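Local coordinates for protein Fdc1 (Candida dubliniensis, PDB 4ZAD) that probably catalyses the reversible decarboxylation of ferulic, coumaric and cinnamic acids to their vinyl products, using prenylated FMN and manganese, at residues A[172-177]-A[238-243]; A[190-195]-A[301-306]; A[194-199]-A[403-408]; A[344-349]-A[394-399]. All coordinates share one frame; numbering follows the deposited sequence.

Contact 1. Residues A[172-177]-A[238-243]. With MN (manganese (II) ion), chain C; K (potassium ion), chain D; 4LU (1-deoxy-5-O-phosphono-1-(3,3,4,5-tetramethyl-9,11-dioxo-2,3,8,9,10,11-hexahydro-7H-quinolino[1,8-fg]pteridin-12-ium-7-y l)-D-ribitol), chain E.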
# COMPACT_ATOMS: atom_id res chain seq x y z
N TRP A 172 24.14 8.38 33.83
CA TRP A 172 23.52 8.05 32.55
C TRP A 172 24.11 8.91 31.46
O TRP A 172 24.01 10.13 31.52
CB TRP A 172 22.01 8.25 32.66
CG TRP A 172 21.21 8.19 31.39
CD1 TRP A 172 21.57 7.61 30.20
CD2 TRP A 172 19.88 8.69 31.21
NE1 TRP A 172 20.54 7.73 29.29
CE2 TRP A 172 19.50 8.38 29.89
CE3 TRP A 172 18.99 9.35 32.04
CZ2 TRP A 172 18.26 8.72 29.39
CZ3 TRP A 172 17.77 9.67 31.56
CH2 TRP A 172 17.41 9.37 30.23
N THR A 173 24.74 8.28 30.47
CA THR A 173 25.29 9.02 29.33
C THR A 173 24.51 8.63 28.12
O THR A 173 24.59 7.47 27.68
CB THR A 173 26.77 8.70 29.08
OG1 THR A 173 27.55 9.16 30.20
CG2 THR A 173 27.27 9.39 27.79
N ASN A 174 23.73 9.56 27.59
CA ASN A 174 22.82 9.25 26.49
C ASN A 174 23.42 9.63 25.14
O ASN A 174 24.00 10.71 25.00
CB ASN A 174 21.48 9.96 26.67
CG ASN A 174 20.39 9.36 25.81
OD1 ASN A 174 19.74 8.39 26.20
ND2 ASN A 174 20.19 9.94 24.62
N TRP A 175 23.28 8.75 24.16
CA TRP A 175 23.69 9.03 22.77
C TRP A 175 22.44 8.93 21.91
O TRP A 175 21.76 7.88 21.92
CB TRP A 175 24.73 8.01 22.29
CG TRP A 175 26.11 8.07 22.94
CD1 TRP A 175 26.51 8.88 23.96
CD2 TRP A 175 27.25 7.25 22.61
NE1 TRP A 175 27.83 8.62 24.28
CE2 TRP A 175 28.30 7.62 23.47
CE3 TRP A 175 27.47 6.24 21.68
CZ2 TRP A 175 29.56 7.02 23.42
CZ3 TRP A 175 28.72 5.64 21.64
CH2 TRP A 175 29.75 6.06 22.49
N SER A 176 22.11 10.00 21.20
CA SER A 176 20.92 9.99 20.36
C SER A 176 21.03 10.90 19.16
O SER A 176 21.95 11.70 19.09
CB SER A 176 19.73 10.43 21.18
OG SER A 176 19.90 11.76 21.56
N ILE A 177 20.09 10.77 18.23
CA ILE A 177 20.02 11.65 17.05
C ILE A 177 18.86 12.56 17.27
O ILE A 177 17.81 12.13 17.74
CB ILE A 177 19.74 10.90 15.73
CG1 ILE A 177 20.85 9.90 15.42
CG2 ILE A 177 19.55 11.88 14.55
CD1 ILE A 177 20.56 9.08 14.16
N ALA A 238 19.35 4.37 30.38
CA ALA A 238 20.30 3.41 29.82
C ALA A 238 21.43 4.10 29.03
O ALA A 238 21.16 4.96 28.18
CB ALA A 238 19.58 2.44 28.94
N THR A 239 22.68 3.72 29.30
CA THR A 239 23.80 4.26 28.56
C THR A 239 23.96 3.46 27.24
O THR A 239 24.33 2.29 27.29
CB THR A 239 25.11 4.23 29.38
OG1 THR A 239 25.01 5.16 30.47
CG2 THR A 239 26.35 4.56 28.48
N GLU A 240 23.64 4.10 26.10
CA GLU A 240 23.74 3.48 24.78
C GLU A 240 25.10 2.83 24.54
O GLU A 240 25.16 1.71 24.01
CB GLU A 240 23.53 4.51 23.68
CG GLU A 240 22.11 4.90 23.41
CD GLU A 240 21.55 5.93 24.38
OE1 GLU A 240 20.31 6.11 24.43
OE2 GLU A 240 22.34 6.54 25.10
N ALA A 241 26.18 3.49 24.92
CA ALA A 241 27.55 2.93 24.69
C ALA A 241 27.71 1.44 25.05
O ALA A 241 28.47 0.74 24.40
CB ALA A 241 28.64 3.75 25.42
N GLU A 242 27.01 0.97 26.08
CA GLU A 242 27.18 -0.39 26.60
C GLU A 242 26.48 -1.42 25.68
O GLU A 242 26.98 -2.51 25.44
CB GLU A 242 26.64 -0.45 28.03
CG GLU A 242 27.23 0.57 28.97
CD GLU A 242 26.79 0.42 30.44
OE1 GLU A 242 25.77 -0.28 30.75
OE2 GLU A 242 27.48 1.05 31.30
N TYR A 243 25.30 -1.08 25.17
CA TYR A 243 24.61 -1.91 24.17
C TYR A 243 25.42 -1.89 22.89
O TYR A 243 25.59 -2.92 22.27
CB TYR A 243 23.21 -1.38 23.93
CG TYR A 243 22.31 -2.12 22.97
CD1 TYR A 243 22.04 -3.49 23.09
CD2 TYR A 243 21.61 -1.42 22.00
CE1 TYR A 243 21.15 -4.13 22.21
CE2 TYR A 243 20.71 -2.06 21.13
CZ TYR A 243 20.48 -3.40 21.24
OH TYR A 243 19.61 -3.98 20.35
MN MN C . 18.59 6.94 25.15
K K D . 19.09 6.34 21.58
C9 4LU E . 16.17 9.73 13.89
C8 4LU E . 17.08 9.65 12.82
C7 4LU E . 17.35 10.77 12.03
C10 4LU E . 14.84 12.33 16.15
C6 4LU E . 16.58 12.02 12.31
N3 4LU E . 14.23 14.78 17.17
C2 4LU E . 14.17 13.71 17.96
C13 4LU E . 18.16 13.77 12.00
C5 4LU E . 16.82 13.24 11.53
C1 4LU E . 15.07 14.26 13.02
O2 4LU E . 13.85 13.88 19.14
N1 4LU E . 14.47 12.48 17.45
C4 4LU E . 14.57 14.69 15.87
O4 4LU E . 14.59 15.78 15.25
C4A 4LU E . 14.88 13.47 15.31
N5 4LU E . 14.94 13.20 13.75
C3 4LU E . 15.96 14.34 11.95
C12 4LU E . 16.88 13.04 10.02
C5A 4LU E . 15.60 12.03 13.42
C7M 4LU E . 18.33 10.74 10.89
C8M 4LU E . 17.77 8.33 12.62
C9A 4LU E . 15.56 10.92 14.30
N10 4LU E . 15.15 11.09 15.67
C1' 4LU E . 14.51 9.99 16.40
C2' 4LU E . 15.43 9.60 17.56
O2' 4LU E . 16.77 9.46 17.05
C3' 4LU E . 14.98 8.31 18.26
O3' 4LU E . 13.68 8.51 18.86
C4' 4LU E . 15.97 7.85 19.35
O4' 4LU E . 15.35 6.87 20.18
C5' 4LU E . 16.41 9.01 20.25
O5' 4LU E . 17.28 8.62 21.30
P 4LU E . 16.82 8.46 22.81
O2P 4LU E . 18.20 8.26 23.43
O3P 4LU E . 15.88 7.23 22.76
O1P 4LU E . 16.10 9.74 23.17
O HOH W 1 26.21 6.20 25.76
O HOH W 2 18.87 5.51 26.98
O HOH W 3 17.02 5.48 24.34
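Asn174 and Glu240 converge on one manganese ion, the tightly packed end of the contact. Asn174 OD1 binds the metal at 2.1 Å and Glu240 OE1 at 2.0 Å, with the amide and carboxylate planes 85° apart. The other oxygen, Glu240 OE2, takes a short, nearly straight bond of 2.6 Å from Trp175 N, which arrives from above the carboxylate plane; this bond and the metal bond of OE1 restrain the carboxylate. Asn174 ND2 donates to the phosphate oxygen O2P of the prenylated FMN (2.9 Å), itself a manganese ligand. Two waters add to the metal shell. Glu240 OE1 and O2P also bind a potassium ion, whose site Trp175 O, cofactor O5' and the backbone oxygens of Val229, Ser230 and Met232 complete. Ala241 CB lies over the face of the Trp175 six-membered ring, 4.1 Å from its centroid, a CH-pi contact.

Packing is looser toward Trp172, Thr173, Ala238 and Thr239, all partly exposed. Thr173 N donates almost linearly to Thr239 OG1 (3.1 Å), while water 1 bridges Thr173 O and Ala241 N.

Strand 173-176 pairs with strand 162-166 and meets the start of helix 240-247; helix 197-207 touches Trp172 and Asn174, and helix 224-230 packs on Trp175.

Contact 2. Residues A[190-195]-A[301-306]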
# COMPACT_ATOMS: atom_id res chain seq x y z
N GLY A 190 17.94 22.89 17.71
CA GLY A 190 17.25 21.74 17.20
C GLY A 190 16.16 21.36 18.15
O GLY A 190 16.03 21.96 19.21
N LEU A 191 15.36 20.38 17.76
CA LEU A 191 14.32 19.82 18.61
C LEU A 191 14.84 19.17 19.89
O LEU A 191 15.82 18.42 19.87
CB LEU A 191 13.55 18.73 17.86
CG LEU A 191 12.43 19.11 16.91
CD1 LEU A 191 11.94 17.79 16.31
CD2 LEU A 191 11.32 19.81 17.64
N VAL A 192 14.09 19.42 20.96
CA VAL A 192 14.34 18.94 22.29
C VAL A 192 12.95 18.81 22.88
O VAL A 192 12.44 19.76 23.47
CB VAL A 192 15.19 19.98 23.08
CG1 VAL A 192 15.32 19.59 24.55
CG2 VAL A 192 16.60 20.21 22.39
N ILE A 193 12.26 17.67 22.67
CA ILE A 193 10.85 17.55 23.10
C ILE A 193 10.60 16.33 23.95
O ILE A 193 11.35 15.39 23.94
CB ILE A 193 9.86 17.58 21.90
CG1 ILE A 193 10.00 16.33 21.02
CG2 ILE A 193 10.12 18.85 21.01
CD1 ILE A 193 9.00 16.21 19.88
N ASN A 194 9.54 16.37 24.71
CA ASN A 194 9.11 15.25 25.49
C ASN A 194 8.74 14.14 24.54
O ASN A 194 8.28 14.41 23.43
CB ASN A 194 7.91 15.62 26.36
CG ASN A 194 8.30 16.44 27.58
OD1 ASN A 194 9.31 16.16 28.21
ND2 ASN A 194 7.49 17.44 27.93
N PRO A 195 9.00 12.87 24.92
CA PRO A 195 9.77 12.38 26.08
C PRO A 195 11.20 11.95 25.71
O PRO A 195 11.76 11.02 26.33
CB PRO A 195 8.97 11.15 26.52
CG PRO A 195 8.49 10.55 25.16
CD PRO A 195 8.43 11.75 24.15
N THR A 301 9.88 27.74 18.75
CA THR A 301 11.12 28.07 19.43
C THR A 301 11.72 26.85 20.08
O THR A 301 10.98 26.00 20.58
CB THR A 301 10.87 29.08 20.54
OG1 THR A 301 9.90 28.57 21.48
CG2 THR A 301 10.39 30.38 19.93
N GLN A 302 13.05 26.79 20.13
CA GLN A 302 13.76 25.63 20.67
C GLN A 302 15.08 26.07 21.34
O GLN A 302 15.62 27.14 21.02
CB GLN A 302 14.02 24.55 19.56
CG GLN A 302 12.78 23.77 19.01
CD GLN A 302 12.09 22.88 20.03
OE1 GLN A 302 10.85 22.79 20.08
NE2 GLN A 302 12.88 22.23 20.88
N PRO A 303 15.60 25.25 22.28
CA PRO A 303 16.83 25.61 23.00
C PRO A 303 18.05 25.79 22.09
O PRO A 303 17.97 25.50 20.89
CB PRO A 303 17.05 24.43 23.98
CG PRO A 303 16.02 23.51 23.78
CD PRO A 303 14.96 24.07 22.87
N LEU A 304 19.15 26.27 22.66
CA LEU A 304 20.30 26.67 21.86
C LEU A 304 21.55 26.01 22.33
O LEU A 304 21.88 26.12 23.52
CB LEU A 304 20.54 28.19 21.94
CG LEU A 304 21.60 28.73 20.99
CD1 LEU A 304 21.26 28.41 19.51
CD2 LEU A 304 21.74 30.25 21.21
N TYR A 305 22.23 25.35 21.40
CA TYR A 305 23.49 24.68 21.66
C TYR A 305 24.59 25.62 21.25
O TYR A 305 24.69 25.96 20.06
CB TYR A 305 23.64 23.41 20.84
CG TYR A 305 22.66 22.29 21.10
CD1 TYR A 305 21.41 22.30 20.53
CD2 TYR A 305 23.02 21.17 21.86
CE1 TYR A 305 20.52 21.26 20.72
CE2 TYR A 305 22.13 20.12 22.06
CZ TYR A 305 20.89 20.17 21.48
OH TYR A 305 19.98 19.14 21.65
N ARG A 306 25.41 26.03 22.20
CA ARG A 306 26.47 26.98 21.94
C ARG A 306 27.69 26.17 21.79
O ARG A 306 28.12 25.55 22.75
CB ARG A 306 26.63 27.93 23.11
CG ARG A 306 25.30 28.61 23.55
CD ARG A 306 25.54 29.68 24.69
NE ARG A 306 24.32 30.39 25.01
CZ ARG A 306 23.84 31.43 24.32
NH1 ARG A 306 24.50 31.90 23.25
NH2 ARG A 306 22.68 32.00 24.70
O HOH W 4 18.18 19.12 18.87
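Val192 points toward strand 300-312, and its contacts there are mainly apolar. With CG1 anti to the backbone N (chi1 172°), the other branch, CG2, is turned onto Pro303 CG at 3.6 Å and toward the hydroxyl end of Tyr305, with Val192 CG2 4.4 Å from Tyr305 CZ.

Backbone against side chain is the second kind. Gly190 O lies 3.3 Å from Gln302 CB, and Gly190 N sits at the edge of the Tyr305 ring, 4.3 Å from Tyr305 CE1. Beyond its CB the Gln302 side chain folds at chi2 (-65°) and passes across Leu191, whose far end leans back to it although the residue sets out away from the strand.

One polar link runs through water: water 4 donates to Leu191 O (2.7 Å) and makes only a weak bond with Tyr305 OH (3.3 Å). The Tyr305 ring is further held by a stack on Trp163 and an edge-to-face pair with Phe216.

Strand 187-189 pairs antiparallel with strand 300-312; past it the chain peels off toward helix 197-207, carrying Leu191 to the cofactor in the flavin-binding, Rift-related domain of the UbiD family.

Contact 3. Residues A[194-199]-A[403-408]. With 4LU (1-deoxy-5-O-phosphono-1-(3,3,4,5-tetramethyl-9,11-dioxo-2,3,8,9,10,11-hexahydro-7H-quinolino[1,8-fg]pteridin-12-ium-7-y l)-D-ribitol), chain E.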
# COMPACT_ATOMS: atom_id res chain seq x y z
N ASN A 194 9.54 16.37 24.71
CA ASN A 194 9.11 15.25 25.49
C ASN A 194 8.74 14.14 24.54
O ASN A 194 8.28 14.41 23.43
CB ASN A 194 7.91 15.62 26.36
CG ASN A 194 8.30 16.44 27.58
OD1 ASN A 194 9.31 16.16 28.21
ND2 ASN A 194 7.49 17.44 27.93
N PRO A 195 9.00 12.87 24.92
CA PRO A 195 9.77 12.38 26.08
C PRO A 195 11.20 11.95 25.71
O PRO A 195 11.76 11.02 26.33
CB PRO A 195 8.97 11.15 26.52
CG PRO A 195 8.49 10.55 25.16
CD PRO A 195 8.43 11.75 24.15
N GLN A 196 11.77 12.63 24.71
CA GLN A 196 13.07 12.25 24.18
C GLN A 196 14.19 12.41 25.20
O GLN A 196 14.19 13.33 26.02
CB GLN A 196 13.40 13.06 22.92
CG GLN A 196 12.41 12.82 21.81
CD GLN A 196 12.42 11.39 21.29
OE1 GLN A 196 11.84 10.47 21.92
NE2 GLN A 196 13.10 11.17 20.16
N HIS A 197 15.16 11.52 25.12
CA HIS A 197 16.22 11.58 26.10
C HIS A 197 17.05 12.87 26.13
O HIS A 197 17.46 13.29 27.20
CB HIS A 197 17.10 10.33 26.02
CG HIS A 197 16.39 9.10 26.50
ND1 HIS A 197 15.24 9.18 27.24
CD2 HIS A 197 16.68 7.79 26.39
CE1 HIS A 197 14.83 7.97 27.55
NE2 HIS A 197 15.69 7.11 27.05
N VAL A 198 17.26 13.53 24.99
CA VAL A 198 17.96 14.83 25.01
C VAL A 198 17.26 15.78 25.97
O VAL A 198 17.93 16.59 26.60
CB VAL A 198 18.11 15.50 23.63
CG1 VAL A 198 19.11 14.77 22.77
CG2 VAL A 198 16.81 15.56 22.92
N LYS A 199 15.93 15.67 26.08
CA LYS A 199 15.13 16.45 27.05
C LYS A 199 15.14 15.91 28.47
O LYS A 199 15.34 16.65 29.38
CB LYS A 199 13.68 16.56 26.59
CG LYS A 199 12.78 17.27 27.57
CD LYS A 199 11.89 18.29 26.89
CE LYS A 199 11.20 19.21 27.94
NZ LYS A 199 10.66 18.40 29.09
N CYS A 403 6.77 1.08 27.27
CA CYS A 403 6.63 1.54 25.89
C CYS A 403 6.11 2.98 25.67
O CYS A 403 6.01 3.43 24.55
CB CYS A 403 5.69 0.59 25.19
SG CYS A 403 6.14 -1.12 25.36
N TYR A 404 5.80 3.71 26.74
CA TYR A 404 5.21 5.03 26.62
C TYR A 404 5.96 5.93 25.65
O TYR A 404 5.34 6.60 24.84
CB TYR A 404 5.09 5.71 28.01
CG TYR A 404 6.32 6.40 28.49
CD1 TYR A 404 7.34 5.68 29.07
CD2 TYR A 404 6.48 7.79 28.36
CE1 TYR A 404 8.51 6.30 29.52
CE2 TYR A 404 7.67 8.43 28.83
CZ TYR A 404 8.67 7.67 29.40
OH TYR A 404 9.85 8.22 29.86
N LYS A 405 7.28 5.94 25.75
CA LYS A 405 8.12 6.66 24.84
C LYS A 405 8.43 5.88 23.54
O LYS A 405 8.41 6.45 22.41
CB LYS A 405 9.45 6.98 25.53
CG LYS A 405 10.56 7.38 24.56
CD LYS A 405 11.79 7.95 25.27
CE LYS A 405 12.88 8.30 24.26
NZ LYS A 405 13.35 7.09 23.54
N VAL A 406 8.76 4.59 23.70
CA VAL A 406 9.24 3.79 22.58
C VAL A 406 8.27 3.91 21.41
O VAL A 406 8.70 4.20 20.28
CB VAL A 406 9.40 2.31 22.95
CG1 VAL A 406 9.46 1.47 21.70
CG2 VAL A 406 10.61 2.08 23.89
N CYS A 407 6.98 3.70 21.70
CA CYS A 407 5.93 3.70 20.67
C CYS A 407 5.27 5.07 20.43
O CYS A 407 4.24 5.14 19.78
CB CYS A 407 4.85 2.67 21.01
SG CYS A 407 5.47 0.98 21.13
N SER A 408 5.85 6.14 20.93
CA SER A 408 5.20 7.44 20.89
C SER A 408 4.91 7.89 19.47
O SER A 408 3.91 8.58 19.23
CB SER A 408 6.05 8.45 21.58
OG SER A 408 7.25 8.56 20.85
C9 4LU E . 16.17 9.73 13.89
C8 4LU E . 17.08 9.65 12.82
C7 4LU E . 17.35 10.77 12.03
C10 4LU E . 14.84 12.33 16.15
C6 4LU E . 16.58 12.02 12.31
N3 4LU E . 14.23 14.78 17.17
C2 4LU E . 14.17 13.71 17.96
C13 4LU E . 18.16 13.77 12.00
C5 4LU E . 16.82 13.24 11.53
C1 4LU E . 15.07 14.26 13.02
O2 4LU E . 13.85 13.88 19.14
N1 4LU E . 14.47 12.48 17.45
C4 4LU E . 14.57 14.69 15.87
O4 4LU E . 14.59 15.78 15.25
C4A 4LU E . 14.88 13.47 15.31
N5 4LU E . 14.94 13.20 13.75
C3 4LU E . 15.96 14.34 11.95
C12 4LU E . 16.88 13.04 10.02
C5A 4LU E . 15.60 12.03 13.42
C7M 4LU E . 18.33 10.74 10.89
C8M 4LU E . 17.77 8.33 12.62
C9A 4LU E . 15.56 10.92 14.30
N10 4LU E . 15.15 11.09 15.67
C1' 4LU E . 14.51 9.99 16.40
C2' 4LU E . 15.43 9.60 17.56
O2' 4LU E . 16.77 9.46 17.05
C3' 4LU E . 14.98 8.31 18.26
O3' 4LU E . 13.68 8.51 18.86
C4' 4LU E . 15.97 7.85 19.35
O4' 4LU E . 15.35 6.87 20.18
C5' 4LU E . 16.41 9.01 20.25
O5' 4LU E . 17.28 8.62 21.30
P 4LU E . 16.82 8.46 22.81
O2P 4LU E . 18.20 8.26 23.43
O3P 4LU E . 15.88 7.23 22.76
O1P 4LU E . 16.10 9.74 23.17
O HOH W 5 12.14 7.79 21.18
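Lys405 reaches between Gln196 and His197 to the phosphate of the prenylated FMN, where Lys405 NZ donates to O3P at 2.7 Å. The chain runs out extended, CG anti to the backbone N, and turns only at its last torsion (chi4 -62°), which swings the ammonium onto the phosphate. Lys405 CE then lies over one face of the His197 imidazole, 4.0 Å from the ring centroid. From the other segment, His197 N donates to O1P at 2.8 Å. Gln196 NE2 is used twice, to the ribityl O3' and to the flavin carbonyl oxygen O2, and Gln196 OE1 joins Lys405 NZ through water 5.

Gln196 and His197 stand at the start of helix 197-207, with Gln196 at the N-cap position. A phosphate held by a backbone N-H of the first helical turn is a familiar arrangement, and the helix dipole, together with the lysine, would favour the anion. The His197 ring lies beside the manganese, consistent with its predicted role as a ligand.

Behind this shell, Pro195, which follows a cis peptide bond, packs its CG 3.7 Å from Lys405 CB, and Pro195 O comes to 3.2 Å from Lys405 CD. Pro195 CB touches Tyr404 CE2 at 3.8 Å; the Tyr404 ring in turn lies with its centre under Lys405 CB, while its hydroxyl bonds to Asp236. Farther out, the backbone makes a type I turn from Lys405 to Ser408: Lys405 O accepts both Ser408 N and Ser408 OG, the latter at 2.9 Å.

Contact 4. Residues A[344-349]-A[394-399]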
# COMPACT_ATOMS: atom_id res chain seq x y z
N TYR A 344 11.65 -6.47 21.51
CA TYR A 344 12.31 -6.83 22.73
C TYR A 344 11.33 -6.71 23.90
O TYR A 344 11.07 -7.68 24.58
CB TYR A 344 13.60 -6.06 23.01
CG TYR A 344 14.20 -6.51 24.32
CD1 TYR A 344 14.80 -7.78 24.45
CD2 TYR A 344 14.07 -5.74 25.47
CE1 TYR A 344 15.29 -8.23 25.68
CE2 TYR A 344 14.54 -6.19 26.68
CZ TYR A 344 15.15 -7.41 26.79
OH TYR A 344 15.63 -7.81 28.02
N LEU A 345 10.78 -5.53 24.10
CA LEU A 345 9.88 -5.31 25.22
C LEU A 345 8.71 -6.30 25.27
O LEU A 345 8.28 -6.69 26.35
CB LEU A 345 9.39 -3.86 25.20
CG LEU A 345 10.44 -2.83 25.61
CD1 LEU A 345 9.88 -1.41 25.61
CD2 LEU A 345 10.91 -3.19 27.02
N ILE A 346 8.20 -6.72 24.12
CA ILE A 346 7.00 -7.58 24.04
C ILE A 346 7.33 -9.01 24.48
O ILE A 346 6.61 -9.65 25.22
CB ILE A 346 6.45 -7.56 22.60
CG1 ILE A 346 5.58 -6.33 22.38
CG2 ILE A 346 5.63 -8.74 22.32
CD1 ILE A 346 4.91 -6.24 20.99
N SER A 347 8.40 -9.51 23.92
CA SER A 347 9.25 -10.57 24.46
C SER A 347 9.26 -10.79 25.96
O SER A 347 9.35 -11.89 26.43
CB SER A 347 10.64 -10.13 24.10
OG SER A 347 11.61 -11.02 24.49
N GLN A 348 9.26 -9.72 26.71
CA GLN A 348 9.36 -9.80 28.14
C GLN A 348 7.99 -9.72 28.78
O GLN A 348 7.90 -9.76 29.99
CB GLN A 348 10.23 -8.66 28.66
CG GLN A 348 11.66 -8.76 28.22
CD GLN A 348 12.38 -9.94 28.87
OE1 GLN A 348 12.80 -10.88 28.18
NE2 GLN A 348 12.52 -9.91 30.19
N HIS A 349 6.93 -9.59 27.97
CA HIS A 349 5.55 -9.51 28.46
C HIS A 349 5.00 -10.89 28.60
O HIS A 349 4.93 -11.62 27.60
CB HIS A 349 4.65 -8.75 27.52
CG HIS A 349 3.39 -8.25 28.15
ND1 HIS A 349 2.27 -9.03 28.27
CD2 HIS A 349 3.08 -7.05 28.69
CE1 HIS A 349 1.31 -8.33 28.86
NE2 HIS A 349 1.78 -7.12 29.13
N GLY A 394 -2.84 -2.05 23.34
CA GLY A 394 -2.69 -0.61 23.36
C GLY A 394 -2.33 -0.02 24.71
O GLY A 394 -1.63 0.99 24.78
N ASP A 395 -2.81 -0.62 25.80
CA ASP A 395 -2.43 -0.12 27.11
C ASP A 395 -0.94 -0.32 27.21
O ASP A 395 -0.19 0.58 27.66
CB ASP A 395 -3.15 -0.86 28.25
CG ASP A 395 -4.53 -0.27 28.56
OD1 ASP A 395 -4.87 0.83 28.03
OD2 ASP A 395 -5.28 -0.92 29.35
N PHE A 396 -0.49 -1.47 26.75
CA PHE A 396 0.90 -1.79 26.86
C PHE A 396 1.81 -0.91 26.01
O PHE A 396 2.80 -0.42 26.51
CB PHE A 396 1.17 -3.24 26.54
CG PHE A 396 2.60 -3.62 26.77
CD1 PHE A 396 3.17 -3.48 28.03
CD2 PHE A 396 3.39 -4.09 25.72
CE1 PHE A 396 4.53 -3.81 28.23
CE2 PHE A 396 4.70 -4.43 25.92
CZ PHE A 396 5.27 -4.29 27.18
N LEU A 397 1.48 -0.77 24.74
CA LEU A 397 2.28 -0.03 23.80
C LEU A 397 2.12 1.49 23.96
O LEU A 397 3.09 2.22 23.78
CB LEU A 397 1.94 -0.47 22.37
CG LEU A 397 2.29 -1.92 22.02
CD1 LEU A 397 2.02 -2.18 20.53
CD2 LEU A 397 3.74 -2.27 22.32
N PHE A 398 0.93 1.98 24.32
CA PHE A 398 0.73 3.42 24.40
C PHE A 398 0.93 4.01 25.79
O PHE A 398 1.27 5.19 25.91
CB PHE A 398 -0.66 3.83 23.89
CG PHE A 398 -0.94 3.50 22.44
CD1 PHE A 398 0.06 3.56 21.48
CD2 PHE A 398 -2.22 3.15 22.04
CE1 PHE A 398 -0.21 3.25 20.16
CE2 PHE A 398 -2.49 2.87 20.72
CZ PHE A 398 -1.49 2.89 19.78
N ARG A 399 0.72 3.20 26.84
CA ARG A 399 0.67 3.75 28.19
C ARG A 399 1.64 3.15 29.19
O ARG A 399 1.85 3.74 30.26
CB ARG A 399 -0.73 3.62 28.75
CG ARG A 399 -1.83 4.35 28.00
CD ARG A 399 -3.08 4.45 28.89
NE ARG A 399 -4.21 5.00 28.16
CZ ARG A 399 -5.06 5.97 28.57
NH1 ARG A 399 -4.97 6.55 29.79
NH2 ARG A 399 -6.04 6.33 27.74
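In the C-terminal UbiD domain helix 334-347, near its C-terminal side, and the residues after it pack on helix 386-399, with the ring of Phe396 wedged among Leu345, Ile346 and His349. His349 and Phe396 make a T-shaped pair: the imidazole edge meets the phenyl face, ring centroids 4.6 Å apart and planes at 65°. The leading atom is His349 CD2, 3.6 Å from Phe396 CE1 and displaced toward the rim of the ring. Phe396 gets there because its CG is anti to the backbone N (chi1 -175°), which sends the ring across to the other helix.

The rim of the same ring is occupied too. Ile346 CG1 sits at its edge, 4.1 Å from Phe396 CE2, and Leu345 O lies near the ring plane, 3.9 Å from Phe396 CZ. Ile346 CD1 goes on to Leu397 CD2 at 4.3 Å. Around these, Leu352 touches both Ile346 and Phe396, and Cys403 touches Leu345 and Phe396.

His349 ND1 faces away from the pair and weakly caps the backbone N of Val351 and of Leu352, which may limit the imidazole's rotation. What joins the two segments is therefore aromatic and aliphatic packing, while His349 ND1 makes weak bonds at the start of the next helix.

Overall arrangement
Contact 3 is the hub: its centre lies 14 Å from that of each other contact, and it touches all three. Together with contact 1 it lines the phosphate and manganese site, and Asn174 OD1 comes to 3.1 Å from His197 CD2. Contact 2 runs directly into contact 3 through Asn194 and Pro195, and the side chain of Leu191 is about 3 Å, nearest atoms, from the cofactor. Contact 4 lies behind Lys405 in the C-terminal domain, where Cys403 SG meets Leu345 CD1 at 3.8 Å; the side chain of Leu345 is about 11 Å, nearest atoms, from the cofactor. Contacts 2 and 4 are the farthest apart, 28 Å between centres, on the two domains that contact 3 joins.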